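Local coordinates for protein triggering receptor expressed on myeloid cells 1 (PDB 1U9K) that amplifies inflammatory responses as a ligand-activated myeloid cell-surface receptor signalling through the adapter DAP12, here as its extracellular V-type immunoglobulin domain, at residues G14-V19 with Q79-Q84; N30-W35 with V48-P53; A34-P39 with L90-I95. All coordinates share one frame; numbering follows the deposited sequence.

Contact 1: G14-V19 with Q79-Q84; sequences GQTLTV and QMTDLQ
Leu17 lies beside Met80 on the inner face of an antiparallel strand pair. The Met80 side chain starts out alongside Leu17, but its end leads away. Strands 17-22 and 75-80 are edge and neighbour in one sheet of the V-type immunoglobulin sandwich. They correspond to strands B and E of that fold. Leu17 CD2 meets Met80 SD at 3.8 Å. CG of Leu17 is anti to the backbone N (chi1 172°), which carries its methyls into the sandwich, where Tyr9, Leu11 and Leu111 also touch it. Leu83 CD1 lies 4.0 Å from Leu17 CB, and Leu83 also packs on Leu11, Leu111 and Val113.

Leu17 and Met80 form a hydrogen-bonded pair. Leu17 N gives to Met80 O at 2.9 Å, and Met80 N returns a bond to Leu17 O. Thr18 and Gln79 make the next, non-hydrogen-bonded pair. Their side chains run side by side on the outer face, with Thr18 OG1 against Gln79 CG.

Past the strand ends the backbones stay linked. Leu83 N donates to Gln15 O at 2.9 Å in an almost straight bond, with an angle of 175° at the hydrogen. Gln15 O also lies 3.3 Å from Leu83 CG, against the leucine branch. Gly14 N closes the end on Leu83 O at 2.8 Å. The backbone angles of Gly14 suit glycine, because a CB there would press on the preceding carbonyl oxygen.

Thr16 and Thr81, both partly exposed, lie alongside each other. Thr16 CG2 is anti to its backbone N and comes against Met80 O. Its hydroxyl takes the other branch: Thr16 OG1 rests 3.7 Å from the methyl carbon Thr81 CG2.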
ATOM      1  N   GLY A  14      10.612 -15.024   2.531  1.00 15.86           N
ATOM      2  CA  GLY A  14       9.938 -15.924   1.627  1.00 15.05           C
ATOM      3  C   GLY A  14       8.417 -15.884   1.726  1.00 14.78           C
ATOM      4  O   GLY A  14       7.717 -16.381   0.845  1.00 13.89           O
ATOM      5  N   GLN A  15       7.894 -15.360   2.831  1.00 15.95           N
ATOM      6  CA  GLN A  15       6.446 -15.281   3.013  1.00 17.66           C
ATOM      7  C   GLN A  15       5.963 -14.140   2.128  1.00 18.87           C
ATOM      8  O   GLN A  15       6.773 -13.406   1.563  1.00 19.13           O
ATOM      9  CB  GLN A  15       6.061 -14.979   4.490  1.00 16.68           C
ATOM     10  CG  GLN A  15       6.151 -16.207   5.386  1.00 18.18           C
ATOM     11  CD  GLN A  15       5.519 -15.963   6.727  1.00 20.88           C
ATOM     12  OE1 GLN A  15       6.131 -15.324   7.573  1.00 21.77           O
ATOM     13  NE2 GLN A  15       4.290 -16.426   6.909  1.00 15.15           N
ATOM     14  N   THR A  16       4.657 -14.013   2.070  1.00 19.78           N
ATOM     15  CA  THR A  16       3.977 -12.904   1.407  1.00 20.51           C
ATOM     16  C   THR A  16       3.298 -12.059   2.487  1.00 20.09           C
ATOM     17  O   THR A  16       2.655 -12.598   3.423  1.00 20.41           O
ATOM     18  CB  THR A  16       2.909 -13.441   0.471  1.00 21.14           C
ATOM     19  OG1 THR A  16       3.519 -14.196  -0.560  1.00 19.27           O
ATOM     20  CG2 THR A  16       2.201 -12.351  -0.221  1.00 22.61           C
ATOM     21  N   LEU A  17       3.521 -10.763   2.401  1.00 19.57           N
ATOM     22  CA  LEU A  17       2.817  -9.791   3.231  1.00 21.03           C
ATOM     23  C   LEU A  17       1.492  -9.460   2.587  1.00 21.22           C
ATOM     24  O   LEU A  17       1.467  -9.172   1.383  1.00 22.45           O
ATOM     25  CB  LEU A  17       3.624  -8.530   3.330  1.00 20.16           C
ATOM     26  CG  LEU A  17       2.956  -7.337   3.996  1.00 22.26           C
ATOM     27  CD1 LEU A  17       2.663  -7.691   5.423  1.00 22.83           C
ATOM     28  CD2 LEU A  17       3.740  -6.043   3.821  1.00 25.11           C
ATOM     29  N   THR A  18       0.402  -9.495   3.352  1.00 20.97           N
ATOM     30  CA  THR A  18      -0.893  -9.040   2.858  1.00 21.62           C
ATOM     31  C   THR A  18      -1.403  -7.988   3.824  1.00 21.71           C
ATOM     32  O   THR A  18      -1.449  -8.247   5.012  1.00 20.85           O
ATOM     33  CB  THR A  18      -1.918 -10.189   2.790  1.00 21.77           C
ATOM     34  OG1 THR A  18      -1.455 -11.210   1.899  1.00 24.13           O
ATOM     35  CG2 THR A  18      -3.213  -9.737   2.163  1.00 25.01           C
ATOM     36  N   VAL A  19      -1.832  -6.842   3.303  1.00 21.47           N
ATOM     37  CA  VAL A  19      -2.315  -5.730   4.092  1.00 21.54           C
ATOM     38  C   VAL A  19      -3.620  -5.294   3.450  1.00 22.53           C
ATOM     39  O   VAL A  19      -3.696  -5.163   2.237  1.00 22.37           O
ATOM     40  CB  VAL A  19      -1.298  -4.575   4.066  1.00 22.12           C
ATOM     41  CG1 VAL A  19      -1.857  -3.310   4.659  1.00 25.22           C
ATOM     42  CG2 VAL A  19      -0.028  -5.005   4.735  1.00 24.46           C
ATOM     43  N   GLN A  79      -0.158  -6.837  -1.590  1.00 20.84           N
ATOM     44  CA  GLN A  79       0.604  -8.041  -1.314  1.00 21.18           C
ATOM     45  C   GLN A  79       2.012  -7.784  -1.777  1.00 21.89           C
ATOM     46  O   GLN A  79       2.201  -7.214  -2.868  1.00 22.39           O
ATOM     47  CB  GLN A  79       0.049  -9.233  -2.040  1.00 22.41           C
ATOM     48  CG  GLN A  79      -1.227  -9.770  -1.461  1.00 25.79           C
ATOM     49  CD  GLN A  79      -1.784 -10.871  -2.328  1.00 32.43           C
ATOM     50  OE1 GLN A  79      -2.779 -10.674  -3.032  1.00 38.59           O
ATOM     51  NE2 GLN A  79      -1.103 -12.009  -2.339  1.00 35.45           N
ATOM     52  N   MET A  80       2.994  -8.190  -0.975  1.00 20.43           N
ATOM     53  CA  MET A  80       4.417  -8.208  -1.364  1.00 21.41           C
ATOM     54  C   MET A  80       4.848  -9.634  -1.216  1.00 21.81           C
ATOM     55  O   MET A  80       4.725 -10.181  -0.145  1.00 20.34           O
ATOM     56  CB  MET A  80       5.270  -7.355  -0.413  1.00 21.93           C
ATOM     57  CG  MET A  80       4.926  -5.909  -0.457  1.00 24.11           C
ATOM     58  SD  MET A  80       5.804  -4.919   0.782  1.00 27.05           S
ATOM     59  CE  MET A  80       7.448  -5.226   0.447  1.00 27.23           C
ATOM     60  N   THR A  81       5.327 -10.245  -2.285  1.00 20.76           N
ATOM     61  CA  THR A  81       5.646 -11.637  -2.300  1.00 21.47           C
ATOM     62  C   THR A  81       7.132 -11.808  -2.111  1.00 21.07           C
ATOM     63  O   THR A  81       7.907 -10.885  -2.296  1.00 20.47           O
ATOM     64  CB  THR A  81       5.240 -12.277  -3.599  1.00 23.43           C
ATOM     65  OG1 THR A  81       5.743 -11.485  -4.705  1.00 22.53           O
ATOM     66  CG2 THR A  81       3.712 -12.261  -3.743  1.00 24.56           C
ATOM     67  N   ASP A  82       7.494 -13.000  -1.679  1.00 20.46           N
ATOM     68  CA  ASP A  82       8.885 -13.416  -1.559  1.00 22.04           C
ATOM     69  C   ASP A  82       9.650 -12.375  -0.750  1.00 20.61           C
ATOM     70  O   ASP A  82      10.635 -11.819  -1.199  1.00 20.33           O
ATOM     71  CB  ASP A  82       9.529 -13.598  -2.930  1.00 22.88           C
ATOM     72  CG  ASP A  82      10.807 -14.424  -2.850  1.00 29.33           C
ATOM     73  OD1 ASP A  82      10.964 -15.203  -1.849  1.00 33.96           O
ATOM     74  OD2 ASP A  82      11.729 -14.334  -3.707  1.00 37.25           O
ATOM     75  N   LEU A  83       9.160 -12.085   0.449  1.00 20.49           N
ATOM     76  CA  LEU A  83       9.790 -11.082   1.294  1.00 19.81           C
ATOM     77  C   LEU A  83      11.238 -11.387   1.589  1.00 20.05           C
ATOM     78  O   LEU A  83      11.621 -12.521   1.807  1.00 18.64           O
ATOM     79  CB  LEU A  83       9.055 -10.969   2.636  1.00 19.40           C
ATOM     80  CG  LEU A  83       7.668 -10.363   2.575  1.00 20.75           C
ATOM     81  CD1 LEU A  83       6.932 -10.619   3.895  1.00 23.73           C
ATOM     82  CD2 LEU A  83       7.751  -8.929   2.233  1.00 23.82           C
ATOM     83  N   GLN A  84      12.049 -10.348   1.601  1.00 20.79           N
ATOM     84  CA  GLN A  84      13.435 -10.445   1.993  1.00 21.59           C
ATOM     85  C   GLN A  84      13.673  -9.644   3.246  1.00 21.07           C
ATOM     86  O   GLN A  84      12.932  -8.710   3.535  1.00 19.04           O
ATOM     87  CB  GLN A  84      14.327  -9.901   0.866  1.00 23.35           C
ATOM     88  CG  GLN A  84      14.136 -10.601  -0.491  1.00 26.79           C
ATOM     89  CD  GLN A  84      14.476 -12.086  -0.436  1.00 32.86           C
ATOM     90  OE1 GLN A  84      15.462 -12.458   0.165  1.00 36.03           O
ATOM     91  NE2 GLN A  84      13.639 -12.937  -1.038  1.00 37.04           N
TER

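Contact 2: N30-W35 with V48-P53; sequences NSQKAW and VVTQRP
Gln32 reaches across to Thr50 with its side-chain amide. Gln32 NE2 donates to Thr50 O at 2.8 Å, and the bond is nearly straight, at 175°. The acceptor lies in the amide plane of Gln32, and the N-H is directed squarely at it. CG of Gln32 is anti to the backbone N (chi1 -164°), and the extended chain beyond it spans the gap to the other strand. The Gln32 and Thr50 side chains run past one another in opposite senses. The amide also makes a van der Waals contact, Gln32 NE2 against Val49 CG2.

Thr50 answers with its own hydroxyl. Thr50 OG1 accepts from Lys33 N at 3.1 Å. A side chain thus takes a place that a backbone carbonyl would hold in a regular ladder. Thr50 N in turn donates to Lys33 O at 3.0 Å. Three bonds therefore tie Thr50 to Gln32 and Lys33. Further along, Trp35 N donates to Val48 O at 3.1 Å.

The apolar contacts fall on two faces. Ala34 and Val49 form a non-hydrogen-bonded pair, and Ala34 CB touches Val49 CG1 at 3.8 Å. On the inner face Val48 CG1 meets Trp35 CB at 3.7 Å, oblique to the indole. The ring itself leads away from Val48, toward Val78 and Met80 of the opposing sheet. Thr50 packs on Leu67, His69 and Leu76 of that sheet.

The lysine amine turns back along its own segment, where Lys33 NZ donates to Ser31 O at 2.8 Å. It also bonds Tyr28 O and makes a cation-pi contact with Phe23.

Strands 32-37 and 45-49 form an antiparallel beta hairpin, the C-C' hairpin of an immunoglobulin V-set domain, with the core tryptophan on its first strand.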
ATOM      1  N   ASN A  30     -13.010   8.048  -6.794  1.00 19.47           N
ATOM      2  CA  ASN A  30     -12.341   8.466  -8.027  1.00 20.69           C
ATOM      3  C   ASN A  30     -10.933   9.054  -7.752  1.00 20.49           C
ATOM      4  O   ASN A  30     -10.492  10.035  -8.383  1.00 21.69           O
ATOM      5  CB  ASN A  30     -13.231   9.450  -8.797  1.00 21.02           C
ATOM      6  CG  ASN A  30     -12.838   9.555 -10.279  1.00 21.64           C
ATOM      7  OD1 ASN A  30     -12.090   8.705 -10.760  1.00 19.90           O
ATOM      8  ND2 ASN A  30     -13.305  10.596 -10.986  1.00 19.66           N
ATOM      9  N   SER A  31     -10.263   8.515  -6.766  1.00 19.80           N
ATOM     10  CA  SER A  31      -8.907   8.923  -6.459  1.00 19.20           C
ATOM     11  C   SER A  31      -7.974   7.754  -6.713  1.00 19.56           C
ATOM     12  O   SER A  31      -8.334   6.562  -6.554  1.00 19.71           O
ATOM     13  CB  SER A  31      -8.763   9.380  -4.985  1.00 18.83           C
ATOM     14  OG  SER A  31      -9.575  10.488  -4.720  1.00 22.35           O
ATOM     15  N   GLN A  32      -6.754   8.104  -7.066  1.00 19.28           N
ATOM     16  CA  GLN A  32      -5.680   7.155  -7.127  1.00 20.02           C
ATOM     17  C   GLN A  32      -5.236   6.727  -5.699  1.00 20.14           C
ATOM     18  O   GLN A  32      -5.269   7.523  -4.722  1.00 19.10           O
ATOM     19  CB  GLN A  32      -4.501   7.778  -7.896  1.00 20.06           C
ATOM     20  CG  GLN A  32      -3.485   6.789  -8.348  1.00 20.52           C
ATOM     21  CD  GLN A  32      -2.521   7.395  -9.367  1.00 23.59           C
ATOM     22  OE1 GLN A  32      -2.182   8.570  -9.271  1.00 24.94           O
ATOM     23  NE2 GLN A  32      -2.098   6.602 -10.341  1.00 20.19           N
ATOM     24  N   LYS A  33      -4.800   5.481  -5.612  1.00 19.91           N
ATOM     25  CA  LYS A  33      -4.237   4.931  -4.391  1.00 19.66           C
ATOM     26  C   LYS A  33      -2.855   4.378  -4.638  1.00 20.10           C
ATOM     27  O   LYS A  33      -2.479   4.057  -5.758  1.00 19.25           O
ATOM     28  CB  LYS A  33      -5.145   3.882  -3.755  1.00 21.51           C
ATOM     29  CG  LYS A  33      -6.529   4.447  -3.362  1.00 23.06           C
ATOM     30  CD  LYS A  33      -7.577   4.061  -4.335  1.00 25.98           C
ATOM     31  CE  LYS A  33      -8.958   4.647  -3.994  1.00 24.78           C
ATOM     32  NZ  LYS A  33      -9.817   4.625  -5.149  1.00 24.76           N
ATOM     33  N   ALA A  34      -2.070   4.304  -3.566  1.00 18.52           N
ATOM     34  CA  ALA A  34      -0.707   3.887  -3.678  1.00 18.97           C
ATOM     35  C   ALA A  34      -0.234   3.191  -2.423  1.00 18.21           C
ATOM     36  O   ALA A  34      -0.729   3.421  -1.307  1.00 20.16           O
ATOM     37  CB  ALA A  34       0.173   5.025  -3.973  1.00 18.71           C
ATOM     38  N   TRP A  35       0.778   2.364  -2.625  1.00 19.48           N
ATOM     39  CA  TRP A  35       1.582   1.781  -1.554  1.00 18.65           C
ATOM     40  C   TRP A  35       2.946   2.454  -1.552  1.00 18.72           C
ATOM     41  O   TRP A  35       3.552   2.569  -2.592  1.00 19.05           O
ATOM     42  CB  TRP A  35       1.767   0.309  -1.838  1.00 20.05           C
ATOM     43  CG  TRP A  35       2.548  -0.533  -0.808  1.00 19.20           C
ATOM     44  CD1 TRP A  35       3.634  -1.291  -1.087  1.00 20.37           C
ATOM     45  CD2 TRP A  35       2.204  -0.808   0.559  1.00 19.85           C
ATOM     46  NE1 TRP A  35       4.019  -1.994   0.016  1.00 21.30           N
ATOM     47  CE2 TRP A  35       3.139  -1.738   1.039  1.00 22.40           C
ATOM     48  CE3 TRP A  35       1.163  -0.399   1.420  1.00 21.22           C
ATOM     49  CZ2 TRP A  35       3.106  -2.227   2.318  1.00 23.47           C
ATOM     50  CZ3 TRP A  35       1.127  -0.885   2.702  1.00 22.94           C
ATOM     51  CH2 TRP A  35       2.096  -1.787   3.148  1.00 25.96           C
ATOM     52  N   VAL A  48       3.835   1.309  -5.980  1.00 19.69           N
ATOM     53  CA  VAL A  48       2.831   0.801  -6.905  1.00 20.00           C
ATOM     54  C   VAL A  48       1.611   1.677  -6.727  1.00 18.91           C
ATOM     55  O   VAL A  48       1.320   2.087  -5.632  1.00 18.26           O
ATOM     56  CB  VAL A  48       2.560  -0.718  -6.682  1.00 19.36           C
ATOM     57  CG1 VAL A  48       2.107  -1.027  -5.266  1.00 20.59           C
ATOM     58  CG2 VAL A  48       1.557  -1.271  -7.749  1.00 21.06           C
ATOM     59  N   VAL A  49       0.960   1.972  -7.829  1.00 18.50           N
ATOM     60  CA  VAL A  49      -0.219   2.828  -7.849  1.00 18.68           C
ATOM     61  C   VAL A  49      -1.344   2.200  -8.626  1.00 18.75           C
ATOM     62  O   VAL A  49      -1.091   1.374  -9.482  1.00 19.13           O
ATOM     63  CB  VAL A  49       0.090   4.199  -8.477  1.00 18.87           C
ATOM     64  CG1 VAL A  49       1.121   4.946  -7.644  1.00 20.59           C
ATOM     65  CG2 VAL A  49       0.571   4.032  -9.910  1.00 17.77           C
ATOM     66  N   THR A  50      -2.588   2.556  -8.306  1.00 18.52           N
ATOM     67  CA  THR A  50      -3.697   2.143  -9.136  1.00 20.20           C
ATOM     68  C   THR A  50      -3.734   2.938 -10.409  1.00 21.18           C
ATOM     69  O   THR A  50      -3.050   3.963 -10.555  1.00 21.27           O
ATOM     70  CB  THR A  50      -5.046   2.253  -8.413  1.00 19.83           C
ATOM     71  OG1 THR A  50      -5.284   3.605  -7.997  1.00 20.14           O
ATOM     72  CG2 THR A  50      -5.068   1.458  -7.147  1.00 20.99           C
ATOM     73  N   GLN A  51      -4.486   2.429 -11.385  1.00 24.81           N
ATOM     74  CA  GLN A  51      -4.573   3.106 -12.690  1.00 25.52           C
ATOM     75  C   GLN A  51      -5.996   3.512 -13.022  1.00 25.80           C
ATOM     76  O   GLN A  51      -6.961   3.019 -12.425  1.00 23.56           O
ATOM     77  CB  GLN A  51      -3.979   2.254 -13.804  1.00 27.84           C
ATOM     78  CG  GLN A  51      -2.412   2.205 -13.818  1.00 31.20           C
ATOM     79  CD  GLN A  51      -1.700   3.584 -13.974  1.00 35.08           C
ATOM     80  OE1 GLN A  51      -2.157   4.479 -14.701  1.00 40.34           O
ATOM     81  NE2 GLN A  51      -0.560   3.713 -13.324  1.00 38.49           N
ATOM     82  N   ARG A  52      -6.102   4.443 -13.972  1.00 26.83           N
ATOM     83  CA  ARG A  52      -7.366   4.963 -14.433  1.00 28.01           C
ATOM     84  C   ARG A  52      -8.121   3.874 -15.196  1.00 27.85           C
ATOM     85  O   ARG A  52      -7.478   3.049 -15.847  1.00 28.33           O
ATOM     86  CB  ARG A  52      -7.162   6.198 -15.346  1.00 29.63           C
ATOM     87  CG  ARG A  52      -7.308   7.534 -14.564  1.00 32.02           C
ATOM     88  CD  ARG A  52      -7.027   8.821 -15.364  1.00 35.69           C
ATOM     89  NE  ARG A  52      -6.776   9.957 -14.461  1.00 38.89           N
ATOM     90  CZ  ARG A  52      -5.573  10.317 -13.959  1.00 45.43           C
ATOM     91  NH1 ARG A  52      -4.449   9.639 -14.252  1.00 46.62           N
ATOM     92  NH2 ARG A  52      -5.482  11.358 -13.130  1.00 46.30           N
ATOM     93  N   PRO A  53      -9.469   3.865 -15.160  1.00 27.13           N
ATOM     94  CA  PRO A  53     -10.316   4.787 -14.377  1.00 25.09           C
ATOM     95  C   PRO A  53     -10.302   4.393 -12.920  1.00 23.80           C
ATOM     96  O   PRO A  53     -10.392   3.192 -12.594  1.00 22.01           O
ATOM     97  CB  PRO A  53     -11.724   4.552 -14.936  1.00 25.29           C
ATOM     98  CG  PRO A  53     -11.556   3.725 -16.092  1.00 26.12           C
ATOM     99  CD  PRO A  53     -10.281   2.935 -15.962  1.00 26.93           C
TER

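Contact 3: A34-P39 with L90-I95; sequences AWQRLP and LYRCVI
Gln36 OE1 accepts two hydrogen bonds from Arg92, one from NE and one from NH2, each 2.9 Å long. The oxygen lies at the edge of the guanidinium, in its plane. The amide and guanidinium are nearly coplanar, 15° apart. Leu38 CD2 sits over the centre of one guanidinium face, and Gln36 NE2 is held by Thr46.

The backbones form an antiparallel ladder through the Ala34-Val94 and Gln36-Arg92 pairs, joining strands C and F of the V-set fold. Leu38 N donates to Leu90 O at 2.7 Å. A water then joins Leu38 O to Leu90 N.

On the opposite face, Tyr91 CB stands over the six-membered ring of Trp35 in a CH-pi contact, 3.8 Å from its centroid. The Trp35 and Tyr91 rings are near parallel but offset, with little overlap. Cys93 SG meets the indole edge, 3.7 Å from Trp35 CE3. Arg37 lies along Tyr91, whose OH is bonded to Asp87 O, while Arg37 NH2 finds Thr86 O.

Two bonds to one oxygen thus hold the Arg92 guanidinium flat beside the amide, while the Cys93-Cys21 disulfide ties the other face covalently to the facing sheet.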
ATOM      1  N   ALA A  34      -2.070   4.304  -3.566  1.00 18.52           N
ATOM      2  CA  ALA A  34      -0.707   3.887  -3.678  1.00 18.97           C
ATOM      3  C   ALA A  34      -0.234   3.191  -2.423  1.00 18.21           C
ATOM      4  O   ALA A  34      -0.729   3.421  -1.307  1.00 20.16           O
ATOM      5  CB  ALA A  34       0.173   5.025  -3.973  1.00 18.71           C
ATOM      6  N   TRP A  35       0.778   2.364  -2.625  1.00 19.48           N
ATOM      7  CA  TRP A  35       1.582   1.781  -1.554  1.00 18.65           C
ATOM      8  C   TRP A  35       2.946   2.454  -1.552  1.00 18.72           C
ATOM      9  O   TRP A  35       3.552   2.569  -2.592  1.00 19.05           O
ATOM     10  CB  TRP A  35       1.767   0.309  -1.838  1.00 20.05           C
ATOM     11  CG  TRP A  35       2.548  -0.533  -0.808  1.00 19.20           C
ATOM     12  CD1 TRP A  35       3.634  -1.291  -1.087  1.00 20.37           C
ATOM     13  CD2 TRP A  35       2.204  -0.808   0.559  1.00 19.85           C
ATOM     14  NE1 TRP A  35       4.019  -1.994   0.016  1.00 21.30           N
ATOM     15  CE2 TRP A  35       3.139  -1.738   1.039  1.00 22.40           C
ATOM     16  CE3 TRP A  35       1.163  -0.399   1.420  1.00 21.22           C
ATOM     17  CZ2 TRP A  35       3.106  -2.227   2.318  1.00 23.47           C
ATOM     18  CZ3 TRP A  35       1.127  -0.885   2.702  1.00 22.94           C
ATOM     19  CH2 TRP A  35       2.096  -1.787   3.148  1.00 25.96           C
ATOM     20  N   GLN A  36       3.393   2.900  -0.383  1.00 18.22           N
ATOM     21  CA  GLN A  36       4.624   3.652  -0.216  1.00 18.81           C
ATOM     22  C   GLN A  36       5.510   3.026   0.844  1.00 18.79           C
ATOM     23  O   GLN A  36       5.028   2.424   1.793  1.00 19.81           O
ATOM     24  CB  GLN A  36       4.367   5.097   0.206  1.00 17.61           C
ATOM     25  CG  GLN A  36       3.516   5.887  -0.853  1.00 18.61           C
ATOM     26  CD  GLN A  36       3.471   7.375  -0.529  1.00 18.33           C
ATOM     27  OE1 GLN A  36       3.199   7.728   0.610  1.00 20.82           O
ATOM     28  NE2 GLN A  36       3.767   8.230  -1.501  1.00 17.34           N
ATOM     29  N   ARG A  37       6.807   3.127   0.652  1.00 18.74           N
ATOM     30  CA  ARG A  37       7.744   2.854   1.698  1.00 19.86           C
ATOM     31  C   ARG A  37       8.236   4.199   2.249  1.00 20.08           C
ATOM     32  O   ARG A  37       8.300   5.205   1.528  1.00 20.31           O
ATOM     33  CB  ARG A  37       8.876   2.018   1.165  1.00 20.04           C
ATOM     34  CG  ARG A  37       9.872   1.543   2.153  1.00 22.51           C
ATOM     35  CD  ARG A  37      10.827   0.546   1.522  1.00 23.35           C
ATOM     36  NE  ARG A  37      11.672  -0.064   2.525  1.00 25.44           N
ATOM     37  CZ  ARG A  37      12.597  -0.994   2.259  1.00 27.11           C
ATOM     38  NH1 ARG A  37      12.787  -1.435   1.018  1.00 28.00           N
ATOM     39  NH2 ARG A  37      13.306  -1.493   3.222  1.00 26.28           N
ATOM     40  N   LEU A  38       8.531   4.206   3.532  1.00 19.63           N
ATOM     41  CA  LEU A  38       8.955   5.431   4.215  1.00 20.44           C
ATOM     42  C   LEU A  38      10.346   5.261   4.788  1.00 19.88           C
ATOM     43  O   LEU A  38      10.500   5.010   5.981  1.00 20.74           O
ATOM     44  CB  LEU A  38       7.967   5.784   5.317  1.00 21.68           C
ATOM     45  CG  LEU A  38       6.499   5.965   4.916  1.00 22.83           C
ATOM     46  CD1 LEU A  38       5.490   6.094   6.109  1.00 27.09           C
ATOM     47  CD2 LEU A  38       6.338   7.114   4.018  1.00 26.34           C
ATOM     48  N   PRO A  39      11.386   5.434   3.966  1.00 19.42           N
ATOM     49  CA  PRO A  39      12.742   5.410   4.493  1.00 19.80           C
ATOM     50  C   PRO A  39      12.973   6.600   5.430  1.00 17.51           C
ATOM     51  O   PRO A  39      12.473   7.707   5.206  1.00 18.61           O
ATOM     52  CB  PRO A  39      13.601   5.361   3.230  1.00 19.25           C
ATOM     53  CG  PRO A  39      12.785   6.062   2.195  1.00 20.79           C
ATOM     54  CD  PRO A  39      11.349   5.842   2.581  1.00 20.69           C
ATOM     55  N   LEU A  90       9.154   0.764   7.148  1.00 18.50           N
ATOM     56  CA  LEU A  90       7.843   1.340   7.423  1.00 18.29           C
ATOM     57  C   LEU A  90       7.186   1.605   6.049  1.00 18.63           C
ATOM     58  O   LEU A  90       7.830   2.146   5.133  1.00 18.06           O
ATOM     59  CB  LEU A  90       8.002   2.617   8.240  1.00 17.57           C
ATOM     60  CG  LEU A  90       6.708   3.233   8.709  1.00 18.79           C
ATOM     61  CD1 LEU A  90       6.035   2.326   9.655  1.00 19.45           C
ATOM     62  CD2 LEU A  90       7.018   4.627   9.367  1.00 22.58           C
ATOM     63  N   TYR A  91       5.913   1.240   5.914  1.00 18.13           N
ATOM     64  CA  TYR A  91       5.155   1.366   4.681  1.00 17.66           C
ATOM     65  C   TYR A  91       3.786   1.917   4.996  1.00 19.23           C
ATOM     66  O   TYR A  91       3.353   1.875   6.119  1.00 18.40           O
ATOM     67  CB  TYR A  91       4.926   0.005   4.035  1.00 19.45           C
ATOM     68  CG  TYR A  91       6.140  -0.705   3.565  1.00 18.93           C
ATOM     69  CD1 TYR A  91       6.838  -1.577   4.407  1.00 20.35           C
ATOM     70  CD2 TYR A  91       6.586  -0.577   2.236  1.00 20.05           C
ATOM     71  CE1 TYR A  91       7.964  -2.253   3.966  1.00 21.73           C
ATOM     72  CE2 TYR A  91       7.743  -1.248   1.798  1.00 20.03           C
ATOM     73  CZ  TYR A  91       8.418  -2.051   2.654  1.00 20.85           C
ATOM     74  OH  TYR A  91       9.546  -2.740   2.262  1.00 20.02           O
ATOM     75  N   ARG A  92       3.105   2.443   3.998  1.00 19.04           N
ATOM     76  CA  ARG A  92       1.728   2.810   4.176  1.00 19.58           C
ATOM     77  C   ARG A  92       0.994   2.741   2.873  1.00 19.51           C
ATOM     78  O   ARG A  92       1.586   2.862   1.807  1.00 19.23           O
ATOM     79  CB  ARG A  92       1.614   4.226   4.721  1.00 19.29           C
ATOM     80  CG  ARG A  92       2.335   5.226   3.903  1.00 20.88           C
ATOM     81  CD  ARG A  92       2.285   6.617   4.430  1.00 20.61           C
ATOM     82  NE  ARG A  92       2.745   7.576   3.424  1.00 17.51           N
ATOM     83  CZ  ARG A  92       3.071   8.838   3.713  1.00 17.81           C
ATOM     84  NH1 ARG A  92       2.967   9.279   4.916  1.00 18.30           N
ATOM     85  NH2 ARG A  92       3.477   9.671   2.785  1.00 21.39           N
ATOM     86  N   CYS A  93      -0.316   2.589   2.969  1.00 20.73           N
ATOM     87  CA  CYS A  93      -1.256   2.810   1.863  1.00 22.01           C
ATOM     88  C   CYS A  93      -1.774   4.249   1.955  1.00 21.11           C
ATOM     89  O   CYS A  93      -2.062   4.755   3.057  1.00 20.11           O
ATOM     90  CB  CYS A  93      -2.540   1.981   2.026  1.00 24.63           C
ATOM     91  SG  CYS A  93      -2.393   0.209   2.091  1.00 35.34           S
ATOM     92  N   VAL A  94      -1.920   4.889   0.801  1.00 20.80           N
ATOM     93  CA  VAL A  94      -2.348   6.263   0.743  1.00 19.96           C
ATOM     94  C   VAL A  94      -3.282   6.537  -0.411  1.00 20.01           C
ATOM     95  O   VAL A  94      -3.312   5.812  -1.430  1.00 19.42           O
ATOM     96  CB  VAL A  94      -1.177   7.206   0.584  1.00 20.26           C
ATOM     97  CG1 VAL A  94      -0.206   7.099   1.764  1.00 19.72           C
ATOM     98  CG2 VAL A  94      -0.491   7.017  -0.802  1.00 21.46           C
ATOM     99  N   ILE A  95      -4.081   7.576  -0.228  1.00 18.92           N
ATOM    100  CA  ILE A  95      -4.656   8.302  -1.377  1.00 19.16           C
ATOM    101  C   ILE A  95      -3.507   9.126  -1.948  1.00 19.32           C
ATOM    102  O   ILE A  95      -2.895   9.935  -1.236  1.00 18.50           O
ATOM    103  CB  ILE A  95      -5.812   9.178  -0.990  1.00 18.87           C
ATOM    104  CG1 ILE A  95      -6.896   8.394  -0.237  1.00 19.08           C
ATOM    105  CG2 ILE A  95      -6.385   9.917  -2.274  1.00 22.41           C
ATOM    106  CD1 ILE A  95      -7.457   7.200  -1.003  1.00 21.40           C
TER
HETATM  107  O   HOH W   1      11.331   2.508   6.781  1.00 31.96           O

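Contacts 2 and 3 share Ala34 and Trp35 and flank strand 32-37 within one sheet. Contact 1 belongs to the facing sheet and its adjoining turns, on the other side of the chain's centre from contact 2. Contact 3 is the buried one, close to the centre of the domain. Contacts 1 and 2 are partly buried and run out into loops. Backbone bonds and leucine packing dominate contact 1. Side-chain groups replace part of the ladder in contact 2, whereas contact 3 combines a longer backbone ladder with aromatic, sulfur and guanidinium contacts. The sheets meet at Trp35, among other places, where Met80 SD packs 3.5 Å from Trp35 NE1.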